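Local coordinates for protein probable dipeptidase (Pseudomonas aeruginosa, PDB 3B40) that is probably a metal-dependent dipeptidase of the membrane dipeptidase (peptidase M19) family, built on a TIM-barrel fold, at residues D210-S215 with I230-S235; K217-V222 with D249-L254. The protein carries 11 engineered substitutions. One frame throughout, in Å; residues are numbered along the deposited sequence.

How the contacts relate
Contact 1 lies in the core, at the C-terminal ends of neighbouring parallel strands. Contact 2 lies farther out, where the helices that follow those strands pack side by side. Their centres are about 10 Å apart. Segments 210-215 and 217-222 run on from strand 208-210 into helix 216-225. Segment 230-235 is the next strand, and 249-254 lies on the helix after it. Contact 1 is mainly polar, with serines, an aspartate, a glutamine and a histidine joined by hydrogen bonds. Contact 2 is mainly apolar packing, partly buried, with Glu220 and His250 at its outer edge and the buried Glu251 inside. Val211 joins the two layers: Val211 CG2 meets Leu219 CD1 at 3.7 Å.

Contact 1: D210-S215 with I230-S235; sequences DVSQMS and IVASHS
Two adjacent parallel strands of the TIM-barrel sheet meet here at their C-terminal ends, the side on which such barrels carry their active sites. Asp210 pairs with Val231, and Val211 N donates to Val231 O at 2.7 Å. The apolar side of the contact is small. Val211 CG1 packs on Ile230 CD1, the two side chains crossing at about a right angle, while Val211 CG2 lies against Ala232 CB.

Beyond the strand pair the contact becomes polar. The chi1 of Asp210 (178°) swings its carboxylate away from its own N and over to Ser233. Asp210 OD1 accepts from Ser233 N at 2.9 Å. Ser233 OG donates to Asp210 OD2 over a very short 2.5 Å. Asp210 OD1 also accepts from Ser212 N, two residues on, which makes an Asx turn. The two N-H groups reach OD1 from opposite faces of the carboxylate plane. Ser233 OG in turn accepts from His234 ND1 at 2.9 Å.

Ser212 points toward the other segment. Ser212 OG accepts from His234 N at 2.9 Å. It also shares a hydrogen bond with Ser235 OG, 2.7 Å from Ser212 OG. Ser212 CB sits obliquely beside the His234 ring. The Gln213 chain bends at chi2 (-98°), bringing its amide to the far end of the same ring. Gln213 NE2 donates to His234 NE2 at 3.1 Å. The bond lies in the amide plane, but the donor comes in tilted from the ring plane, 32° out of it. Gln213 OE1 is held by Arg176.

With ND1 donating and NE2 accepting, both ends of the His234 ring are gripped, which fixes its rotation. The donors at Asp210 would probably help to stabilise a buried negative charge.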
loop_
_atom_site.group_PDB
_atom_site.type_symbol
_atom_site.label_atom_id
_atom_site.label_comp_id
_atom_site.label_asym_id
_atom_site.label_seq_id
_atom_site.Cartn_x
_atom_site.Cartn_y
_atom_site.Cartn_z
ATOM N N ASP A 210 0.887 -8.588 6.018
ATOM C CA ASP A 210 0.509 -7.184 5.772
ATOM C C ASP A 210 -1.008 -7.013 5.961
ATOM O O ASP A 210 -1.797 -7.688 5.293
ATOM C CB ASP A 210 0.945 -6.795 4.355
ATOM C CG ASP A 210 0.556 -5.369 3.962
ATOM O OD1 ASP A 210 0.097 -4.568 4.814
ATOM O OD2 ASP A 210 0.717 -5.065 2.758
ATOM N N VAL A 211 -1.404 -6.147 6.899
ATOM C CA VAL A 211 -2.797 -5.977 7.211
ATOM C C VAL A 211 -3.467 -4.762 6.547
ATOM O O VAL A 211 -4.657 -4.575 6.722
ATOM C CB VAL A 211 -3.066 -5.965 8.757
ATOM C CG1 VAL A 211 -2.506 -7.248 9.395
ATOM C CG2 VAL A 211 -2.461 -4.724 9.385
ATOM N N SER A 212 -2.727 -3.958 5.784
ATOM C CA SER A 212 -3.359 -2.828 5.077
ATOM C C SER A 212 -4.407 -3.400 4.115
ATOM O O SER A 212 -4.118 -4.396 3.467
ATOM C CB SER A 212 -2.323 -1.998 4.305
ATOM O OG SER A 212 -1.573 -1.182 5.196
ATOM N N GLN A 213 -5.607 -2.790 4.077
ATOM C CA GLN A 213 -6.733 -3.152 3.177
ATOM C C GLN A 213 -7.736 -4.167 3.785
ATOM O O GLN A 213 -8.872 -4.288 3.321
ATOM C CB GLN A 213 -6.256 -3.641 1.797
ATOM C CG GLN A 213 -5.271 -2.707 0.983
ATOM C CD GLN A 213 -5.912 -1.842 -0.076
ATOM O OE1 GLN A 213 -7.128 -1.881 -0.282
ATOM N NE2 GLN A 213 -5.072 -1.035 -0.793
ATOM N N MET A 214 -7.288 -4.914 4.794
ATOM C CA MET A 214 -8.076 -5.938 5.472
ATOM C C MET A 214 -9.133 -5.288 6.374
ATOM O O MET A 214 -8.878 -4.251 6.964
ATOM C CB MET A 214 -7.134 -6.792 6.351
ATOM C CG MET A 214 -6.193 -7.737 5.534
ATOM S SD MET A 214 -5.081 -8.824 6.498
ATOM C CE MET A 214 -6.168 -10.123 7.035
ATOM N N SER A 215 -10.304 -5.915 6.509
ATOM C CA SER A 215 -11.330 -5.471 7.456
ATOM C C SER A 215 -10.770 -5.462 8.899
ATOM O O SER A 215 -9.720 -6.091 9.195
ATOM C CB SER A 215 -12.569 -6.378 7.356
ATOM O OG SER A 215 -12.362 -7.554 8.099
ATOM N N ILE A 230 3.638 -8.030 12.598
ATOM C CA ILE A 230 2.796 -7.750 11.448
ATOM C C ILE A 230 2.976 -6.289 11.048
ATOM O O ILE A 230 3.461 -5.464 11.848
ATOM C CB ILE A 230 1.292 -8.136 11.695
ATOM C CG1 ILE A 230 0.626 -7.271 12.765
ATOM C CG2 ILE A 230 1.176 -9.697 12.087
ATOM C CD1 ILE A 230 -0.931 -7.458 12.835
ATOM N N VAL A 231 2.598 -5.976 9.819
ATOM C CA VAL A 231 2.850 -4.667 9.258
ATOM C C VAL A 231 1.586 -4.164 8.563
ATOM O O VAL A 231 0.772 -4.953 8.080
ATOM C CB VAL A 231 4.094 -4.758 8.272
ATOM C CG1 VAL A 231 4.191 -3.573 7.353
ATOM C CG2 VAL A 231 5.433 -4.958 9.115
ATOM N N ALA A 232 1.390 -2.856 8.551
ATOM C CA ALA A 232 0.441 -2.255 7.654
ATOM C C ALA A 232 1.293 -1.490 6.617
ATOM O O ALA A 232 1.830 -0.429 6.940
ATOM C CB ALA A 232 -0.485 -1.296 8.419
ATOM N N SER A 233 1.396 -2.028 5.399
ATOM C CA SER A 233 2.353 -1.538 4.410
ATOM C C SER A 233 1.944 -0.172 3.794
ATOM O O SER A 233 2.792 0.550 3.272
ATOM C CB SER A 233 2.551 -2.591 3.314
ATOM O OG SER A 233 1.368 -2.674 2.525
ATOM N N HIS A 234 0.651 0.177 3.876
ATOM C CA HIS A 234 0.167 1.482 3.419
ATOM C C HIS A 234 -1.166 1.786 4.070
ATOM O O HIS A 234 -2.229 1.395 3.523
ATOM C CB HIS A 234 0.060 1.559 1.875
ATOM C CG HIS A 234 -0.765 0.468 1.233
ATOM N ND1 HIS A 234 -0.636 -0.864 1.557
ATOM C CD2 HIS A 234 -1.681 0.514 0.230
ATOM C CE1 HIS A 234 -1.445 -1.591 0.800
ATOM N NE2 HIS A 234 -2.080 -0.781 -0.024
ATOM N N SER A 235 -1.111 2.444 5.230
ATOM C CA SER A 235 -2.321 2.835 5.993
ATOM C C SER A 235 -2.152 4.233 6.615
ATOM O O SER A 235 -1.024 4.663 6.820
ATOM C CB SER A 235 -2.602 1.802 7.098
ATOM O OG SER A 235 -3.139 0.591 6.561
#

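Contact 2: K217-V222 with D249-L254; sequences KALEQV and DHEMQL
Helices 216-225 and 249-257 run side by side in the same direction. Over 217-222 and 249-254 their axes are inclined by 24° and come within 10.3 Å of each other. The nearest CA atoms are those of Leu219 and Glu251, 7.4 Å apart. This is a fairly wide spacing, and side chains make the contact.

Leu219 is the main apolar group from its helix. A chi1 of -170° turns its branched end out toward the other helix, and the two methyls divide the work. Leu219 CD1 crosses the Glu251 side chain at a slant, 3.8 Å from Glu251 OE2. Leu219 CD2 meets Leu254 CD1 at 3.9 Å.

Leu254 also points toward the partner helix. Leu254 CD1 touches both Leu219 CD2 and the aliphatic part of Glu220, with Glu220 CG at 3.9 Å. One leucine methyl is thus shared by two consecutive residues of the facing helix. The extended Glu220 chain then takes its carboxylate along the outer side, where OE2 stands obliquely to the exposed His250 ring. Glu220 OE2 and His250 ND1 are 4.4 Å apart, too far for a direct bond, though a weak electrostatic attraction is possible if the ring is charged.

Glu251 is buried, and both of its carboxylate oxygens are held. OE2 accepts from Thr216 OG1, at the start of the opposing helix, and OE1 from Ser248 N, just ahead of its own helix. It therefore links the beginnings of the two helices.

Inward, Val222 packs on Met214, in the loop after strand 208-210, and on Ile230 of the next strand. On another side of helix 249-257, Met252 packs against helix 335-349. The pair thus belongs to the layer of helices around the parallel sheet.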
loop_
_atom_site.group_PDB
_atom_site.type_symbol
_atom_site.label_atom_id
_atom_site.label_comp_id
_atom_site.label_asym_id
_atom_site.label_seq_id
_atom_site.Cartn_x
_atom_site.Cartn_y
_atom_site.Cartn_z
ATOM N N LYS A 217 -12.104 -6.801 11.687
ATOM C CA LYS A 217 -12.163 -8.141 12.273
ATOM C C LYS A 217 -11.075 -9.077 11.781
ATOM O O LYS A 217 -10.600 -9.917 12.547
ATOM C CB LYS A 217 -13.525 -8.787 12.030
ATOM C CG LYS A 217 -14.620 -8.210 12.918
ATOM C CD LYS A 217 -15.998 -8.675 12.409
ATOM C CE LYS A 217 -17.127 -7.874 13.076
ATOM N NZ LYS A 217 -17.058 -7.981 14.570
ATOM N N ALA A 218 -10.688 -8.944 10.515
ATOM C CA ALA A 218 -9.678 -9.828 9.944
ATOM C C ALA A 218 -8.322 -9.455 10.521
ATOM O O ALA A 218 -7.539 -10.332 10.866
ATOM C CB ALA A 218 -9.666 -9.721 8.463
ATOM N N LEU A 219 -8.076 -8.149 10.625
ATOM C CA LEU A 219 -6.900 -7.627 11.308
ATOM C C LEU A 219 -6.828 -8.208 12.714
ATOM O O LEU A 219 -5.771 -8.657 13.125
ATOM C CB LEU A 219 -6.956 -6.101 11.412
ATOM C CG LEU A 219 -5.679 -5.392 11.885
ATOM C CD1 LEU A 219 -5.548 -3.996 11.249
ATOM C CD2 LEU A 219 -5.539 -5.331 13.416
ATOM N N GLU A 220 -7.955 -8.189 13.444
ATOM C CA GLU A 220 -7.960 -8.620 14.835
ATOM C C GLU A 220 -7.559 -10.078 14.930
ATOM O O GLU A 220 -6.829 -10.454 15.844
ATOM C CB GLU A 220 -9.338 -8.382 15.480
ATOM C CG GLU A 220 -9.595 -6.896 15.803
ATOM C CD GLU A 220 -11.042 -6.602 16.177
ATOM O OE1 GLU A 220 -11.915 -7.478 16.009
ATOM O OE2 GLU A 220 -11.315 -5.476 16.610
ATOM N N GLN A 221 -8.044 -10.883 13.981
ATOM C CA GLN A 221 -7.760 -12.319 13.911
ATOM C C GLN A 221 -6.328 -12.581 13.491
ATOM O O GLN A 221 -5.693 -13.494 14.012
ATOM C CB GLN A 221 -8.764 -13.011 12.984
ATOM C CG GLN A 221 -10.170 -12.983 13.572
ATOM C CD GLN A 221 -11.258 -13.381 12.614
ATOM O OE1 GLN A 221 -11.047 -14.082 11.611
ATOM N NE2 GLN A 221 -12.453 -12.957 12.935
ATOM N N VAL A 222 -5.804 -11.780 12.573
ATOM C CA VAL A 222 -4.385 -11.920 12.232
ATOM C C VAL A 222 -3.567 -11.672 13.510
ATOM O O VAL A 222 -2.698 -12.467 13.829
ATOM C CB VAL A 222 -3.910 -10.949 11.105
ATOM C CG1 VAL A 222 -2.359 -10.932 10.995
ATOM C CG2 VAL A 222 -4.492 -11.325 9.791
ATOM N N ASP A 249 -7.184 3.669 16.600
ATOM C CA ASP A 249 -6.072 3.575 17.593
ATOM C C ASP A 249 -5.858 2.144 18.049
ATOM O O ASP A 249 -4.721 1.687 18.126
ATOM C CB ASP A 249 -6.349 4.464 18.815
ATOM C CG ASP A 249 -6.287 5.944 18.497
ATOM O OD1 ASP A 249 -6.143 6.358 17.313
ATOM O OD2 ASP A 249 -6.343 6.716 19.472
ATOM N N HIS A 250 -6.954 1.417 18.295
ATOM C CA HIS A 250 -6.859 0.022 18.744
ATOM C C HIS A 250 -6.198 -0.925 17.712
ATOM O O HIS A 250 -5.423 -1.800 18.072
ATOM C CB HIS A 250 -8.226 -0.514 19.170
ATOM C CG HIS A 250 -8.162 -1.913 19.718
ATOM N ND1 HIS A 250 -8.543 -3.015 18.983
ATOM C CD2 HIS A 250 -7.723 -2.387 20.910
ATOM C CE1 HIS A 250 -8.344 -4.107 19.697
ATOM N NE2 HIS A 250 -7.851 -3.753 20.871
ATOM N N GLU A 251 -6.515 -0.744 16.425
ATOM C CA GLU A 251 -5.870 -1.531 15.364
ATOM C C GLU A 251 -4.349 -1.290 15.340
ATOM O O GLU A 251 -3.549 -2.239 15.237
ATOM C CB GLU A 251 -6.491 -1.201 13.997
ATOM C CG GLU A 251 -7.884 -1.796 13.826
ATOM C CD GLU A 251 -8.588 -1.349 12.552
ATOM O OE1 GLU A 251 -8.847 -0.127 12.359
ATOM O OE2 GLU A 251 -8.919 -2.229 11.750
ATOM N N MET A 252 -3.966 -0.026 15.460
ATOM C CA MET A 252 -2.564 0.401 15.616
ATOM C C MET A 252 -1.890 -0.257 16.821
ATOM O O MET A 252 -0.754 -0.734 16.729
ATOM C CB MET A 252 -2.469 1.944 15.744
ATOM C CG MET A 252 -2.790 2.803 14.487
ATOM S SD MET A 252 -2.705 4.654 14.745
ATOM C CE MET A 252 -4.332 4.956 14.153
ATOM N N GLN A 253 -2.586 -0.314 17.957
ATOM C CA GLN A 253 -2.004 -0.951 19.149
ATOM C C GLN A 253 -1.719 -2.435 18.900
ATOM O O GLN A 253 -0.701 -2.951 19.331
ATOM C CB GLN A 253 -2.924 -0.804 20.359
ATOM C CG GLN A 253 -2.874 0.592 21.034
ATOM C CD GLN A 253 -1.452 0.999 21.429
ATOM O OE1 GLN A 253 -0.824 0.350 22.289
ATOM N NE2 GLN A 253 -0.936 2.067 20.797
ATOM N N LEU A 254 -2.643 -3.116 18.235
ATOM C CA LEU A 254 -2.446 -4.508 17.860
ATOM C C LEU A 254 -1.193 -4.745 17.012
ATOM O O LEU A 254 -0.486 -5.758 17.189
ATOM C CB LEU A 254 -3.682 -5.056 17.146
ATOM C CG LEU A 254 -4.912 -5.276 18.040
ATOM C CD1 LEU A 254 -6.080 -5.822 17.204
ATOM C CD2 LEU A 254 -4.618 -6.205 19.242
#